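Local coordinates for ADP-dependent (S)-NAD(P)H-hydrate dehydratase (Enterococcus faecalis, PDB 2R3B), which probably dehydrates the S-form of hydrated NADH or NADPH at the expense of ADP, which becomes AMP, so repairing the damaged nicotinamide cofactor, at residues P164-W176 and N192-K206. Numbering follows the deposited sequence. Where two conformers were deposited one is given.
Sequences PEKVVFTPHQMEW and NQRQQAKLGSTIVLK. With EDO (1,2-ethanediol), chain O; EDO (1,2-ethanediol), chain P.
Strands 167-170 and 202-205 run parallel, their axes 4.8 Å apart at the closest and 17° askew, with V168 paired to T202 and F169 to I203. T202 N donates to V167 O, F169 N to T202 O and V204 N to F169 O; beyond the strand, K206 N still reaches P171 O. Helix 189-199 completes a right-handed beta-alpha-beta crossover, and G200, whose positive phi suits glycine, turns the chain back into the sheet. There the short S201 side chain lets OG reach P164 O (2.9 Å), which V167 N meets from the opposite face. On one face of the sheet, V168 CG1 touches V204 CG2 at 3.8 Å, under helix 252-269. The other carries F169 and I203, whose branches divide: CD1 meets F169 CD1 at 3.7 Å, while CG2 sits over the six-membered ring of W176, 4.0 Å from the centroid, a CH-pi contact. With CG anti to the backbone N (chi1 -177°), this indole of helix 173-180 extends between sheet and crossover helix; L205 CD1 packs on W176 CB at 3.6 Å. NE1 donates almost straight (171°) to N192 OD1, 2.9 Å away; OD1 lies in the indole plane, whereas NE1 comes from above the N192 amide plane, not on a lone pair. K206 runs its aliphatic chain past T170 O (CE 3.4 Å away), near G234, predicted to bind AMP. H172, predicted to bind NADPHX, forms a capping box: its N donates to E175 OE1, and M174 N returns a weak bond to H172 ND1. Tryptophan thus combines apolar packing with a satisfied buried N-H, tying the crossover helix to the segment bearing that histidine.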
loop_
_atom_site.group_PDB
_atom_site.type_symbol
_atom_site.label_atom_id
_atom_site.label_comp_id
_atom_site.label_asym_id
_atom_site.label_seq_id
_atom_site.Cartn_x
_atom_site.Cartn_y
_atom_site.Cartn_z
ATOM N N PRO B 164 -24.975 10.586 29.442
ATOM C CA PRO B 164 -23.937 9.589 29.739
ATOM C C PRO B 164 -24.277 8.158 29.354
ATOM O O PRO B 164 -23.364 7.344 29.160
ATOM C CB PRO B 164 -23.753 9.722 31.247
ATOM C CG PRO B 164 -25.062 10.206 31.738
ATOM C CD PRO B 164 -25.593 11.114 30.678
ATOM N N GLU B 165 -25.563 7.861 29.212
ATOM C CA GLU B 165 -26.017 6.502 28.985
ATOM C C GLU B 165 -25.499 5.899 27.673
ATOM O O GLU B 165 -25.325 4.673 27.584
ATOM C CB GLU B 165 -27.547 6.420 29.012
ATOM C CG GLU B 165 -28.274 7.178 27.932
ATOM C CD GLU B 165 -28.581 8.683 28.216
ATOM O OE1 GLU B 165 -28.013 9.341 29.128
ATOM O OE2 GLU B 165 -29.419 9.225 27.462
ATOM N N LYS B 166 -25.243 6.732 26.663
ATOM C CA LYS B 166 -24.619 6.201 25.439
ATOM C C LYS B 166 -23.149 6.593 25.286
ATOM O O LYS B 166 -22.603 6.518 24.186
ATOM C CB LYS B 166 -25.416 6.544 24.184
ATOM C CG LYS B 166 -26.679 5.654 23.985
ATOM C CD LYS B 166 -27.306 5.960 22.645
ATOM C CE LYS B 166 -28.359 5.014 22.270
ATOM N NZ LYS B 166 -29.388 4.994 23.344
ATOM N N VAL B 167 -22.500 6.963 26.382
ATOM C CA VAL B 167 -21.045 7.149 26.365
ATOM C C VAL B 167 -20.380 5.847 26.785
ATOM O O VAL B 167 -20.859 5.148 27.729
ATOM C CB VAL B 167 -20.600 8.297 27.263
ATOM C CG1 VAL B 167 -19.059 8.489 27.193
ATOM C CG2 VAL B 167 -21.345 9.590 26.862
ATOM N N VAL B 168 -19.320 5.497 26.052
ATOM C CA VAL B 168 -18.522 4.273 26.307
ATOM C C VAL B 168 -17.084 4.758 26.508
ATOM O O VAL B 168 -16.490 5.340 25.602
ATOM C CB VAL B 168 -18.577 3.284 25.149
ATOM C CG1 VAL B 168 -17.774 1.994 25.466
ATOM C CG2 VAL B 168 -20.023 2.979 24.742
ATOM N N PHE B 169 -16.518 4.546 27.692
ATOM C CA PHE B 169 -15.084 4.799 27.919
ATOM C C PHE B 169 -14.317 3.505 27.759
ATOM O O PHE B 169 -14.764 2.448 28.224
ATOM C CB PHE B 169 -14.795 5.333 29.318
ATOM C CG PHE B 169 -15.358 6.685 29.594
ATOM C CD1 PHE B 169 -16.635 6.821 30.108
ATOM C CD2 PHE B 169 -14.615 7.823 29.354
ATOM C CE1 PHE B 169 -17.157 8.070 30.394
ATOM C CE2 PHE B 169 -15.120 9.064 29.646
ATOM C CZ PHE B 169 -16.403 9.200 30.162
ATOM N N THR B 170 -13.162 3.564 27.105
ATOM C CA THR B 170 -12.336 2.369 26.940
ATOM C C THR B 170 -10.921 2.481 27.549
ATOM O O THR B 170 -9.929 2.390 26.819
ATOM C CB THR B 170 -12.227 2.039 25.455
ATOM O OG1 THR B 170 -11.699 3.176 24.768
ATOM C CG2 THR B 170 -13.608 1.721 24.854
ATOM N N PRO B 171 -10.821 2.693 28.884
ATOM C CA PRO B 171 -9.537 2.948 29.505
ATOM C C PRO B 171 -8.717 1.698 29.779
ATOM O O PRO B 171 -9.283 0.644 30.063
ATOM C CB PRO B 171 -9.942 3.552 30.855
ATOM C CG PRO B 171 -11.223 2.859 31.194
ATOM C CD PRO B 171 -11.919 2.769 29.865
ATOM N N HIS B 172 -7.396 1.817 29.672
ATOM C CA HIS B 172 -6.536 0.833 30.311
ATOM C C HIS B 172 -6.460 1.222 31.793
ATOM O O HIS B 172 -7.045 2.215 32.206
ATOM C CB HIS B 172 -5.170 0.685 29.613
ATOM C CG HIS B 172 -4.351 1.937 29.540
ATOM N ND1 HIS B 172 -4.155 2.767 30.623
ATOM C CD2 HIS B 172 -3.624 2.467 28.526
ATOM C CE1 HIS B 172 -3.363 3.767 30.277
ATOM N NE2 HIS B 172 -3.017 3.603 29.011
ATOM N N GLN B 173 -5.783 0.425 32.600
ATOM C CA GLN B 173 -5.810 0.619 34.065
ATOM C C GLN B 173 -5.366 2.005 34.568
ATOM O O GLN B 173 -5.972 2.542 35.504
ATOM C CB GLN B 173 -5.080 -0.551 34.771
ATOM C CG GLN B 173 -5.915 -1.872 34.662
ATOM C CD GLN B 173 -5.119 -3.191 34.829
ATOM O OE1 GLN B 173 -4.269 -3.559 33.991
ATOM N NE2 GLN B 173 -5.450 -3.934 35.875
HETATM N N MSE B 174 -4.366 2.609 33.944
HETATM C CA MSE B 174 -3.903 3.924 34.387
HETATM C C MSE B 174 -4.852 5.038 33.928
HETATM O O MSE B 174 -5.067 6.016 34.644
HETATM C CB MSE B 174 -2.464 4.170 33.934
HETATM C CG MSE B 174 -1.446 3.258 34.629
HETATM SE SE MSE B 174 -1.422 3.433 36.594
HETATM C CE MSE B 174 -0.540 5.140 36.747
ATOM N N GLU B 175 -5.458 4.878 32.756
ATOM C CA GLU B 175 -6.480 5.822 32.312
ATOM C C GLU B 175 -7.665 5.740 33.252
ATOM O O GLU B 175 -8.251 6.773 33.605
ATOM C CB GLU B 175 -6.884 5.556 30.842
ATOM C CG GLU B 175 -5.871 6.065 29.822
ATOM C CD GLU B 175 -5.879 5.333 28.464
ATOM O OE1 GLU B 175 -6.594 4.321 28.289
ATOM O OE2 GLU B 175 -5.141 5.783 27.554
ATOM N N TRP B 176 -8.024 4.526 33.680
ATOM C CA TRP B 176 -9.141 4.353 34.622
ATOM C C TRP B 176 -8.844 4.967 36.004
ATOM O O TRP B 176 -9.733 5.529 36.641
ATOM C CB TRP B 176 -9.437 2.870 34.793
ATOM C CG TRP B 176 -10.593 2.518 35.657
ATOM C CD1 TRP B 176 -10.585 1.557 36.615
ATOM C CD2 TRP B 176 -11.929 3.069 35.657
ATOM N NE1 TRP B 176 -11.812 1.444 37.175
ATOM C CE2 TRP B 176 -12.655 2.366 36.633
ATOM C CE3 TRP B 176 -12.591 4.065 34.914
ATOM C CZ2 TRP B 176 -13.982 2.612 36.892
ATOM C CZ3 TRP B 176 -13.903 4.339 35.197
ATOM C CH2 TRP B 176 -14.597 3.620 36.186
ATOM N N ASN B 192 -14.889 -0.640 41.082
ATOM C CA ASN B 192 -15.064 -0.375 39.647
ATOM C C ASN B 192 -16.518 -0.156 39.306
ATOM O O ASN B 192 -16.872 0.804 38.637
ATOM C CB ASN B 192 -14.499 -1.525 38.784
ATOM C CG ASN B 192 -12.981 -1.596 38.789
ATOM O OD1 ASN B 192 -12.281 -0.650 39.171
ATOM N ND2 ASN B 192 -12.461 -2.736 38.356
ATOM N N GLN B 193 -17.391 -1.019 39.791
ATOM C CA GLN B 193 -18.820 -0.870 39.517
ATOM C C GLN B 193 -19.405 0.418 40.094
ATOM O O GLN B 193 -20.253 1.088 39.473
ATOM C CB GLN B 193 -19.587 -2.075 40.053
ATOM C CG GLN B 193 -21.053 -2.075 39.716
ATOM C CD GLN B 193 -21.319 -2.318 38.254
ATOM O OE1 GLN B 193 -21.657 -1.397 37.498
ATOM N NE2 GLN B 193 -21.163 -3.549 37.841
ATOM N N ARG B 194 -18.976 0.766 41.292
ATOM C CA ARG B 194 -19.476 1.978 41.930
ATOM C C ARG B 194 -19.088 3.211 41.115
ATOM O O ARG B 194 -19.861 4.166 40.986
ATOM C CB ARG B 194 -18.889 2.082 43.327
ATOM C CG ARG B 194 -19.481 3.213 44.157
ATOM C CD ARG B 194 -19.123 3.083 45.647
ATOM N NE ARG B 194 -19.329 1.718 46.142
ATOM C CZ ARG B 194 -18.362 0.873 46.495
ATOM N NH1 ARG B 194 -17.085 1.228 46.437
ATOM N NH2 ARG B 194 -18.675 -0.350 46.914
ATOM N N GLN B 195 -17.880 3.190 40.575
ATOM C CA GLN B 195 -17.370 4.343 39.839
ATOM C C GLN B 195 -17.988 4.381 38.438
ATOM O O GLN B 195 -18.254 5.461 37.900
ATOM C CB GLN B 195 -15.846 4.343 39.811
ATOM C CG GLN B 195 -15.186 4.660 41.136
ATOM C CD GLN B 195 -15.718 5.938 41.731
ATOM O OE1 GLN B 195 -15.692 6.991 41.087
ATOM N NE2 GLN B 195 -16.246 5.851 42.950
ATOM N N GLN B 196 -18.273 3.215 37.862
ATOM C CA GLN B 196 -19.140 3.175 36.684
ATOM C C GLN B 196 -20.475 3.845 36.954
ATOM O O GLN B 196 -20.963 4.624 36.140
ATOM C CB GLN B 196 -19.425 1.752 36.221
ATOM C CG GLN B 196 -20.383 1.681 35.029
ATOM C CD GLN B 196 -21.837 1.749 35.396
ATOM O OE1 GLN B 196 -22.239 1.271 36.470
ATOM N NE2 GLN B 196 -22.660 2.321 34.498
ATOM N N ALA B 197 -21.093 3.493 38.082
ATOM C CA ALA B 197 -22.421 3.990 38.423
ATOM C C ALA B 197 -22.438 5.504 38.593
ATOM O O ALA B 197 -23.395 6.170 38.198
ATOM C CB ALA B 197 -22.928 3.303 39.704
ATOM N N LYS B 198 -21.370 6.035 39.145
ATOM C CA LYS B 198 -21.226 7.471 39.356
ATOM C C LYS B 198 -21.210 8.230 38.032
ATOM O O LYS B 198 -21.830 9.288 37.916
ATOM C CB LYS B 198 -19.951 7.741 40.163
ATOM C CG LYS B 198 -19.628 9.208 40.366
ATOM C CD LYS B 198 -18.464 9.385 41.310
ATOM C CE LYS B 198 -18.146 10.863 41.535
ATOM N NZ LYS B 198 -17.062 11.027 42.558
ATOM N N LEU B 199 -20.524 7.680 37.027
ATOM C CA LEU B 199 -20.550 8.242 35.667
ATOM C C LEU B 199 -21.847 8.017 34.901
ATOM O O LEU B 199 -22.253 8.870 34.118
ATOM C CB LEU B 199 -19.360 7.693 34.855
ATOM C CG LEU B 199 -18.000 8.261 35.237
ATOM C CD1 LEU B 199 -16.847 7.330 34.830
ATOM C CD2 LEU B 199 -17.867 9.650 34.600
ATOM N N GLY B 200 -22.494 6.874 35.082
ATOM C CA GLY B 200 -23.677 6.545 34.301
ATOM C C GLY B 200 -23.373 6.087 32.882
ATOM O O GLY B 200 -24.252 6.094 32.008
ATOM N N SER B 201 -22.122 5.677 32.651
ATOM C CA SER B 201 -21.638 5.303 31.324
ATOM C C SER B 201 -21.127 3.879 31.339
ATOM O O SER B 201 -21.014 3.263 32.398
ATOM C CB SER B 201 -20.498 6.257 30.926
ATOM O OG SER B 201 -21.003 7.584 30.824
ATOM N N THR B 202 -20.793 3.348 30.168
ATOM C CA THR B 202 -20.204 2.027 30.082
ATOM C C THR B 202 -18.706 2.172 30.206
ATOM O O THR B 202 -18.097 3.081 29.609
ATOM C CB THR B 202 -20.546 1.364 28.754
ATOM O OG1 THR B 202 -21.970 1.218 28.647
ATOM C CG2 THR B 202 -19.885 -0.003 28.631
ATOM N N ILE B 203 -18.093 1.291 30.984
ATOM C CA ILE B 203 -16.647 1.272 31.122
ATOM C C ILE B 203 -16.103 -0.053 30.602
ATOM O O ILE B 203 -16.367 -1.097 31.170
ATOM C CB ILE B 203 -16.153 1.481 32.585
ATOM C CG1 ILE B 203 -16.880 2.667 33.259
ATOM C CG2 ILE B 203 -14.609 1.566 32.625
ATOM C CD1 ILE B 203 -16.664 4.016 32.567
ATOM N N VAL B 204 -15.335 -0.003 29.506
ATOM C CA VAL B 204 -14.622 -1.167 29.000
ATOM C C VAL B 204 -13.221 -1.086 29.585
ATOM O O VAL B 204 -12.372 -0.318 29.111
ATOM C CB VAL B 204 -14.565 -1.197 27.457
ATOM C CG1 VAL B 204 -13.850 -2.440 26.962
ATOM C CG2 VAL B 204 -15.957 -1.084 26.856
ATOM N N LEU B 205 -12.993 -1.827 30.674
ATOM C CA LEU B 205 -11.753 -1.702 31.423
ATOM C C LEU B 205 -10.796 -2.723 30.864
ATOM O O LEU B 205 -10.881 -3.921 31.151
ATOM C CB LEU B 205 -11.986 -1.880 32.932
ATOM C CG LEU B 205 -10.746 -1.808 33.826
ATOM C CD1 LEU B 205 -9.968 -0.494 33.577
ATOM C CD2 LEU B 205 -11.158 -1.978 35.306
ATOM N N LYS B 206 -9.873 -2.244 30.030
ATOM C CA LYS B 206 -9.043 -3.138 29.235
ATOM C C LYS B 206 -7.943 -3.729 30.078
ATOM O O LYS B 206 -7.346 -3.027 30.889
ATOM C CB LYS B 206 -8.397 -2.389 28.081
ATOM C CG LYS B 206 -9.428 -1.838 27.111
ATOM C CD LYS B 206 -8.802 -1.310 25.847
ATOM C CE LYS B 206 -7.840 -0.186 26.099
ATOM N NZ LYS B 206 -7.333 0.259 24.780
HETATM C C1 EDO O . -24.644 3.089 30.801
HETATM O O1 EDO O . -25.793 3.097 29.953
HETATM C C2 EDO O . -24.221 1.652 31.055
HETATM O O2 EDO O . -25.415 0.841 30.996
HETATM C C1 EDO P . -27.772 3.121 26.421
HETATM O O1 EDO P . -28.921 3.068 25.560
HETATM C C2 EDO P . -27.644 1.853 27.255
HETATM O O2 EDO P . -27.859 0.671 26.465
HETATM O O HOH W 1 -22.898 3.364 27.403
HETATM O O HOH W 2 -4.795 -2.176 31.509
#